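Long-range contacts in ethanolamine utilization protein EutL (Clostridium perfringens E str. JGS1987, PDB 4TME), which forms trimeric tiles of the bacterial microcompartment shell for ethanolamine utilization and binds ethanolamine, which probably controls opening of its pore: residues V170-F175 with A187-S192; G144-Y149 with G191-C196; P8-V13 with G37-D42. All coordinates share one frame; numbering follows the deposited sequence. Where two conformers were deposited one is given.

Interaction 1 of 3, residues V170-F175 with A187-S192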
# COMPACT_ATOMS: atom_id res chain seq x y z
N VAL C 170 31.67 4.04 2.27
CA VAL C 170 30.67 3.02 1.94
C VAL C 170 30.04 3.24 0.56
O VAL C 170 30.05 4.36 0.02
CB VAL C 170 29.54 3.00 3.00
CG1 VAL C 170 30.09 2.52 4.34
CG2 VAL C 170 28.87 4.36 3.12
N GLU C 171 29.52 2.15 -0.00
CA GLU C 171 28.88 2.13 -1.31
C GLU C 171 27.41 1.82 -1.17
O GLU C 171 27.01 1.01 -0.34
CB GLU C 171 29.51 1.08 -2.23
CG GLU C 171 31.01 1.20 -2.43
CD GLU C 171 31.54 0.11 -3.33
OE1 GLU C 171 31.85 -0.99 -2.83
OE2 GLU C 171 31.64 0.36 -4.55
N MET C 172 26.61 2.46 -2.01
CA MET C 172 25.19 2.19 -2.10
C MET C 172 24.97 0.84 -2.77
O MET C 172 25.53 0.58 -3.85
CB MET C 172 24.53 3.33 -2.90
CG MET C 172 23.10 3.11 -3.31
SD MET C 172 22.03 2.91 -1.91
CE MET C 172 21.66 4.59 -1.36
N CYS C 173 24.21 -0.05 -2.12
CA CYS C 173 23.86 -1.34 -2.71
C CYS C 173 22.39 -1.44 -3.11
O CYS C 173 22.07 -1.87 -4.23
CB CYS C 173 24.19 -2.47 -1.73
SG CYS C 173 25.90 -2.52 -1.38
N GLU C 174 21.51 -1.06 -2.20
CA GLU C 174 20.08 -1.12 -2.43
C GLU C 174 19.40 0.05 -1.74
O GLU C 174 19.70 0.35 -0.58
CB GLU C 174 19.50 -2.44 -1.90
CG GLU C 174 18.02 -2.63 -2.15
CD GLU C 174 17.74 -3.23 -3.52
OE1 GLU C 174 17.04 -4.27 -3.57
OE2 GLU C 174 18.20 -2.68 -4.54
N PHE C 175 18.53 0.74 -2.48
CA PHE C 175 17.82 1.91 -1.99
C PHE C 175 16.38 1.52 -1.73
O PHE C 175 15.73 0.97 -2.63
CB PHE C 175 17.91 3.03 -3.04
CG PHE C 175 17.15 4.28 -2.72
CD1 PHE C 175 17.37 4.96 -1.53
CD2 PHE C 175 16.24 4.83 -3.64
CE1 PHE C 175 16.68 6.14 -1.24
CE2 PHE C 175 15.56 6.01 -3.36
CZ PHE C 175 15.78 6.67 -2.17
N ALA C 187 18.30 2.25 3.18
CA ALA C 187 19.22 1.62 2.23
C ALA C 187 20.06 0.56 2.90
O ALA C 187 20.19 0.52 4.12
CB ALA C 187 20.14 2.67 1.59
N LEU C 188 20.65 -0.27 2.05
CA LEU C 188 21.76 -1.14 2.42
C LEU C 188 23.03 -0.56 1.83
O LEU C 188 23.12 -0.36 0.60
CB LEU C 188 21.57 -2.56 1.88
CG LEU C 188 20.29 -3.31 2.27
CD1 LEU C 188 20.21 -4.68 1.57
CD2 LEU C 188 20.19 -3.45 3.78
N LEU C 189 24.01 -0.29 2.68
CA LEU C 189 25.31 0.22 2.23
C LEU C 189 26.37 -0.81 2.57
O LEU C 189 26.22 -1.52 3.55
CB LEU C 189 25.68 1.55 2.91
CG LEU C 189 24.57 2.62 2.96
CD1 LEU C 189 25.08 3.87 3.66
CD2 LEU C 189 24.09 2.96 1.55
N THR C 190 27.44 -0.88 1.79
CA THR C 190 28.51 -1.83 2.10
C THR C 190 29.87 -1.17 2.16
O THR C 190 30.09 -0.09 1.62
CB THR C 190 28.55 -3.01 1.10
OG1 THR C 190 29.41 -4.04 1.61
CG2 THR C 190 29.08 -2.58 -0.28
N GLY C 191 30.80 -1.84 2.84
CA GLY C 191 32.17 -1.39 3.00
C GLY C 191 32.82 -2.25 4.06
O GLY C 191 32.29 -3.32 4.40
N SER C 192 33.95 -1.81 4.60
CA SER C 192 34.58 -2.53 5.70
C SER C 192 33.64 -2.51 6.91
O SER C 192 32.69 -1.73 6.96
CB SER C 192 35.92 -1.91 6.06
OG SER C 192 35.74 -0.64 6.67
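C173 and T190 meet on one face of the antiparallel ladder of 171-175 with 187-191, where the T190 methyl CG2 is the bump that the sulfur SG of C173 lies against, 3.4 Å away. Two torsions aim them at each other: SG of C173 stands beside its own backbone N (chi1 -62°), and OG1 of T190 is anti to its N (chi1 -167°), which turns the hydroxyl to the carbonyl O of A146 and leaves the methyl for the sulfur. On the other face the M172 chain, bent at chi2 and chi3, curls back over the neighbouring strand, and its thioether lies against two bumps at once: CE sits 3.8 Å from CB of A187, and SD 4.0 Å from CD2 of L189. The other branch of L189, CD1, meets CG2 of V170 at 3.9 Å. Strands 171-176 and 185-191 form a hairpin whose strand 171-176 is outermost within this chain in the six-stranded antiparallel sheet. A classic beta bulge interrupts it: C173 and E174 both face L188, whose O accepts C173 N at 2.9 Å and E174 N more weakly. Beyond the bulge L188 N bonds to E174 O (2.9 Å), while helix 154-167 packs against the face bearing A187 and L189.

Interaction 2 of 3, residues G144-Y149 with G191-C196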
# COMPACT_ATOMS: atom_id res chain seq x y z
N GLY C 144 29.18 -12.90 3.32
CA GLY C 144 30.11 -12.69 4.41
C GLY C 144 30.62 -11.25 4.48
O GLY C 144 31.26 -10.88 5.44
N GLU C 145 30.34 -10.46 3.45
CA GLU C 145 30.69 -9.04 3.49
C GLU C 145 29.77 -8.31 4.46
O GLU C 145 28.69 -8.79 4.77
CB GLU C 145 30.58 -8.43 2.09
CG GLU C 145 31.72 -8.83 1.17
CD GLU C 145 33.03 -8.27 1.65
OE1 GLU C 145 33.18 -7.02 1.63
OE2 GLU C 145 33.89 -9.07 2.08
N ALA C 146 30.21 -7.13 4.92
CA ALA C 146 29.44 -6.36 5.90
C ALA C 146 28.44 -5.42 5.22
O ALA C 146 28.67 -4.97 4.08
CB ALA C 146 30.37 -5.56 6.79
N LEU C 147 27.37 -5.11 5.93
CA LEU C 147 26.42 -4.08 5.50
C LEU C 147 26.07 -3.13 6.63
O LEU C 147 26.06 -3.53 7.79
CB LEU C 147 25.08 -4.69 5.01
CG LEU C 147 25.04 -5.45 3.70
CD1 LEU C 147 23.68 -6.06 3.56
CD2 LEU C 147 25.36 -4.51 2.52
N ALA C 148 25.74 -1.89 6.27
CA ALA C 148 24.94 -1.03 7.12
C ALA C 148 23.49 -1.12 6.64
O ALA C 148 23.20 -0.83 5.49
CB ALA C 148 25.43 0.41 7.05
N TYR C 149 22.60 -1.55 7.52
CA TYR C 149 21.17 -1.70 7.22
C TYR C 149 20.46 -0.53 7.89
O TYR C 149 20.35 -0.49 9.11
CB TYR C 149 20.70 -3.06 7.74
CG TYR C 149 19.33 -3.54 7.27
CD1 TYR C 149 18.33 -2.66 6.88
CD2 TYR C 149 19.05 -4.90 7.24
CE1 TYR C 149 17.07 -3.14 6.47
CE2 TYR C 149 17.84 -5.38 6.85
CZ TYR C 149 16.84 -4.51 6.48
OH TYR C 149 15.63 -5.01 6.09
N GLY C 191 30.80 -1.84 2.84
CA GLY C 191 32.17 -1.39 3.00
C GLY C 191 32.82 -2.25 4.06
O GLY C 191 32.29 -3.32 4.40
N SER C 192 33.95 -1.81 4.60
CA SER C 192 34.58 -2.53 5.70
C SER C 192 33.64 -2.51 6.91
O SER C 192 32.69 -1.73 6.96
CB SER C 192 35.92 -1.91 6.06
OG SER C 192 35.74 -0.64 6.67
N GLN C 193 33.90 -3.37 7.90
CA GLN C 193 33.05 -3.38 9.08
C GLN C 193 33.11 -2.03 9.82
O GLN C 193 32.08 -1.53 10.30
CB GLN C 193 33.43 -4.53 10.01
CG GLN C 193 32.95 -5.87 9.46
CD GLN C 193 33.31 -7.05 10.32
OE1 GLN C 193 33.80 -6.90 11.44
NE2 GLN C 193 33.07 -8.25 9.80
N SER C 194 34.29 -1.42 9.88
CA SER C 194 34.44 -0.13 10.56
C SER C 194 33.72 0.97 9.77
O SER C 194 33.08 1.85 10.36
CB SER C 194 35.92 0.20 10.78
OG SER C 194 36.59 0.58 9.59
N ALA C 195 33.76 0.91 8.44
CA ALA C 195 33.04 1.89 7.62
C ALA C 195 31.53 1.74 7.75
O ALA C 195 30.81 2.74 7.77
CB ALA C 195 33.45 1.79 6.17
N CYS C 196 31.05 0.50 7.82
CA CYS C 196 29.61 0.29 8.00
C CYS C 196 29.18 0.79 9.38
O CYS C 196 28.13 1.40 9.52
CB CYS C 196 29.24 -1.19 7.81
SG CYS C 196 29.36 -1.73 6.08
O HOH W 1 32.76 -6.01 4.10
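A146, C196 and A148 have the largest areas buried here, and they bring the start of strand 146-152 against the first turn of helix 193-212. The methyl of A146 enters the corner where strand 185-191 gives way to that helix: its CB is 3.7 Å from CG of Q193 and 3.8 Å from the carbonyl O of G191. Q193 presents only the root of its chain to the methyl; beyond CG it runs extended, and NE2 makes a weak hydrogen bond to S129 O.

C196 approaches the strand from the helix. With SG anti to its own carbonyl carbon (chi1 -71°), the sulfur reaches over the peptide link between L147 and A148, 3.6 Å from A148 N, and also touches CB of A146 at 4.0 Å. Two residues beyond A146, CB of A148 packs on CB of C196 at 4.2 Å.

At the solvent-facing margin a water joins the segments. It accepts from A146 N (2.9 Å) and donates to G191 O and to OE1 of E145, each at 2.7 Å. S192 is the N-cap, immediately before helix 193-212; its OG accepts from A195 N with an N-H...O angle of 156°, which ties down the turn from which C196 projects.

No direct hydrogen bond links 144-149 with 191-196. The chemistry therefore implies an inner seam held by methyl and sulfur contacts, with one water bridging the polar atoms at its margin by three hydrogen bonds, to a backbone N-H, a carbonyl and a carboxylate.

Interaction 3 of 3, residues P8-V13 with G37-D42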
# COMPACT_ATOMS: atom_id res chain seq x y z
N PRO C 8 11.10 -6.06 19.28
CA PRO C 8 10.37 -6.74 18.20
C PRO C 8 9.76 -8.04 18.72
O PRO C 8 10.32 -8.63 19.67
CB PRO C 8 11.46 -7.02 17.17
CG PRO C 8 12.68 -7.21 18.01
CD PRO C 8 12.55 -6.29 19.18
N ASN C 9 8.64 -8.45 18.13
CA ASN C 9 7.90 -9.63 18.59
C ASN C 9 7.53 -10.55 17.45
O ASN C 9 6.98 -10.10 16.45
CB ASN C 9 6.61 -9.23 19.32
CG ASN C 9 6.87 -8.35 20.51
OD1 ASN C 9 7.28 -8.83 21.57
ND2 ASN C 9 6.64 -7.06 20.36
N VAL C 10 7.81 -11.83 17.62
CA VAL C 10 7.36 -12.82 16.66
C VAL C 10 5.89 -13.13 16.98
O VAL C 10 5.53 -13.24 18.16
CB VAL C 10 8.23 -14.09 16.73
CG1 VAL C 10 7.68 -15.20 15.85
CG2 VAL C 10 9.66 -13.72 16.29
N LEU C 11 5.06 -13.26 15.95
CA LEU C 11 3.63 -13.52 16.14
C LEU C 11 3.20 -14.95 15.78
O LEU C 11 2.31 -15.51 16.42
CB LEU C 11 2.78 -12.53 15.32
CG LEU C 11 3.02 -11.06 15.65
CD1 LEU C 11 2.29 -10.14 14.67
CD2 LEU C 11 2.62 -10.74 17.07
N SER C 12 3.83 -15.52 14.77
CA SER C 12 3.46 -16.86 14.33
C SER C 12 4.62 -17.52 13.63
O SER C 12 5.47 -16.86 13.01
CB SER C 12 2.22 -16.80 13.43
OG SER C 12 1.78 -18.09 13.05
N VAL C 13 4.68 -18.84 13.77
CA VAL C 13 5.70 -19.67 13.13
C VAL C 13 5.09 -21.00 12.79
O VAL C 13 4.43 -21.62 13.62
CB VAL C 13 6.92 -19.92 14.04
CG1 VAL C 13 8.02 -20.65 13.27
CG2 VAL C 13 7.45 -18.64 14.60
N GLY C 37 9.48 -23.00 5.99
CA GLY C 37 9.27 -22.46 7.32
C GLY C 37 8.69 -21.07 7.14
O GLY C 37 9.23 -20.27 6.38
N LEU C 38 7.58 -20.81 7.83
CA LEU C 38 6.80 -19.58 7.73
C LEU C 38 6.93 -18.78 9.03
O LEU C 38 6.79 -19.36 10.12
CB LEU C 38 5.32 -19.90 7.49
CG LEU C 38 4.89 -20.89 6.40
CD1 LEU C 38 3.39 -21.19 6.50
CD2 LEU C 38 5.22 -20.36 5.02
N ILE C 39 7.13 -17.47 8.93
CA ILE C 39 7.18 -16.63 10.12
C ILE C 39 6.56 -15.27 9.87
O ILE C 39 6.70 -14.69 8.79
CB ILE C 39 8.65 -16.46 10.61
CG1 ILE C 39 8.69 -15.78 11.98
CG2 ILE C 39 9.51 -15.75 9.58
CD1 ILE C 39 10.09 -15.87 12.63
N THR C 40 5.84 -14.77 10.88
CA THR C 40 5.40 -13.38 10.90
C THR C 40 5.80 -12.73 12.20
O THR C 40 5.99 -13.39 13.23
CB THR C 40 3.87 -13.21 10.73
OG1 THR C 40 3.19 -13.74 11.86
CG2 THR C 40 3.38 -13.91 9.48
N ALA C 41 5.94 -11.41 12.16
CA ALA C 41 6.42 -10.65 13.29
C ALA C 41 5.94 -9.20 13.17
O ALA C 41 5.45 -8.80 12.12
CB ALA C 41 7.94 -10.70 13.34
N ASP C 42 6.10 -8.41 14.23
CA ASP C 42 5.64 -7.02 14.19
C ASP C 42 6.73 -6.02 13.78
O ASP C 42 6.54 -4.81 13.91
CB ASP C 42 5.03 -6.62 15.52
CG ASP C 42 6.05 -6.55 16.66
OD1 ASP C 42 7.26 -6.71 16.40
OD2 ASP C 42 5.60 -6.32 17.80
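The backbone N of N9 donates to OD1 of D42 at 2.8 Å, approaching from above the carboxylate plane, and the other oxygen, OD2, takes ND2 of N9 at 2.9 Å on its syn side. That second bond is nearly straight, 171° at the hydrogen, although the amide and carboxylate planes are turned 74° from each other. For D42, chi1 of 68° folds CG back between its N and carbonyl carbon, towards the N9 main chain; D42 N in turn donates to N9 O at 2.9 Å. Farther along, L11 and S12 both face T40: T40 O receives L11 N at 2.9 Å and, weakly, S12 N, which defines a classic beta bulge. OG1 of T40 bonds to L79 O, and L155 of the third subunit packs on T40. On the opposite face V10 and I39 cross at about a right angle, with CG1 to CG1 at 4.0 Å, beneath helix 92-106. The contact joins strand 10-16, outermost within this chain, to its neighbour in the four-stranded antiparallel sheet of a BMC domain with helices packed on it, and D42 directly precedes C43, D44 and D45 of the ethanolamine pocket.

From the N terminus, interaction 3 comes first: it closes a 23-residue excursion containing helix 21-26 and pairs strands 10-16 and 35-41 in the four-stranded sheet. The chain then builds the rest of that sheet. Interaction 1 pairs two strands of the six-stranded sheet, closing the short hairpin 171-176/185-191, and interaction 2 lays the start of helix 193-212 against strand 146-152 of the same sheet. The hairpin is nested within the longer loop of interaction 2, the two ending on the same part of the chain and sharing G191 and S192. Their centres are 8 Å apart, and strand 185-191 lies between 146-152 and 171-176 in the sheet. Interaction 3 lies 27 Å from each, centre to centre, across the middle of the chain.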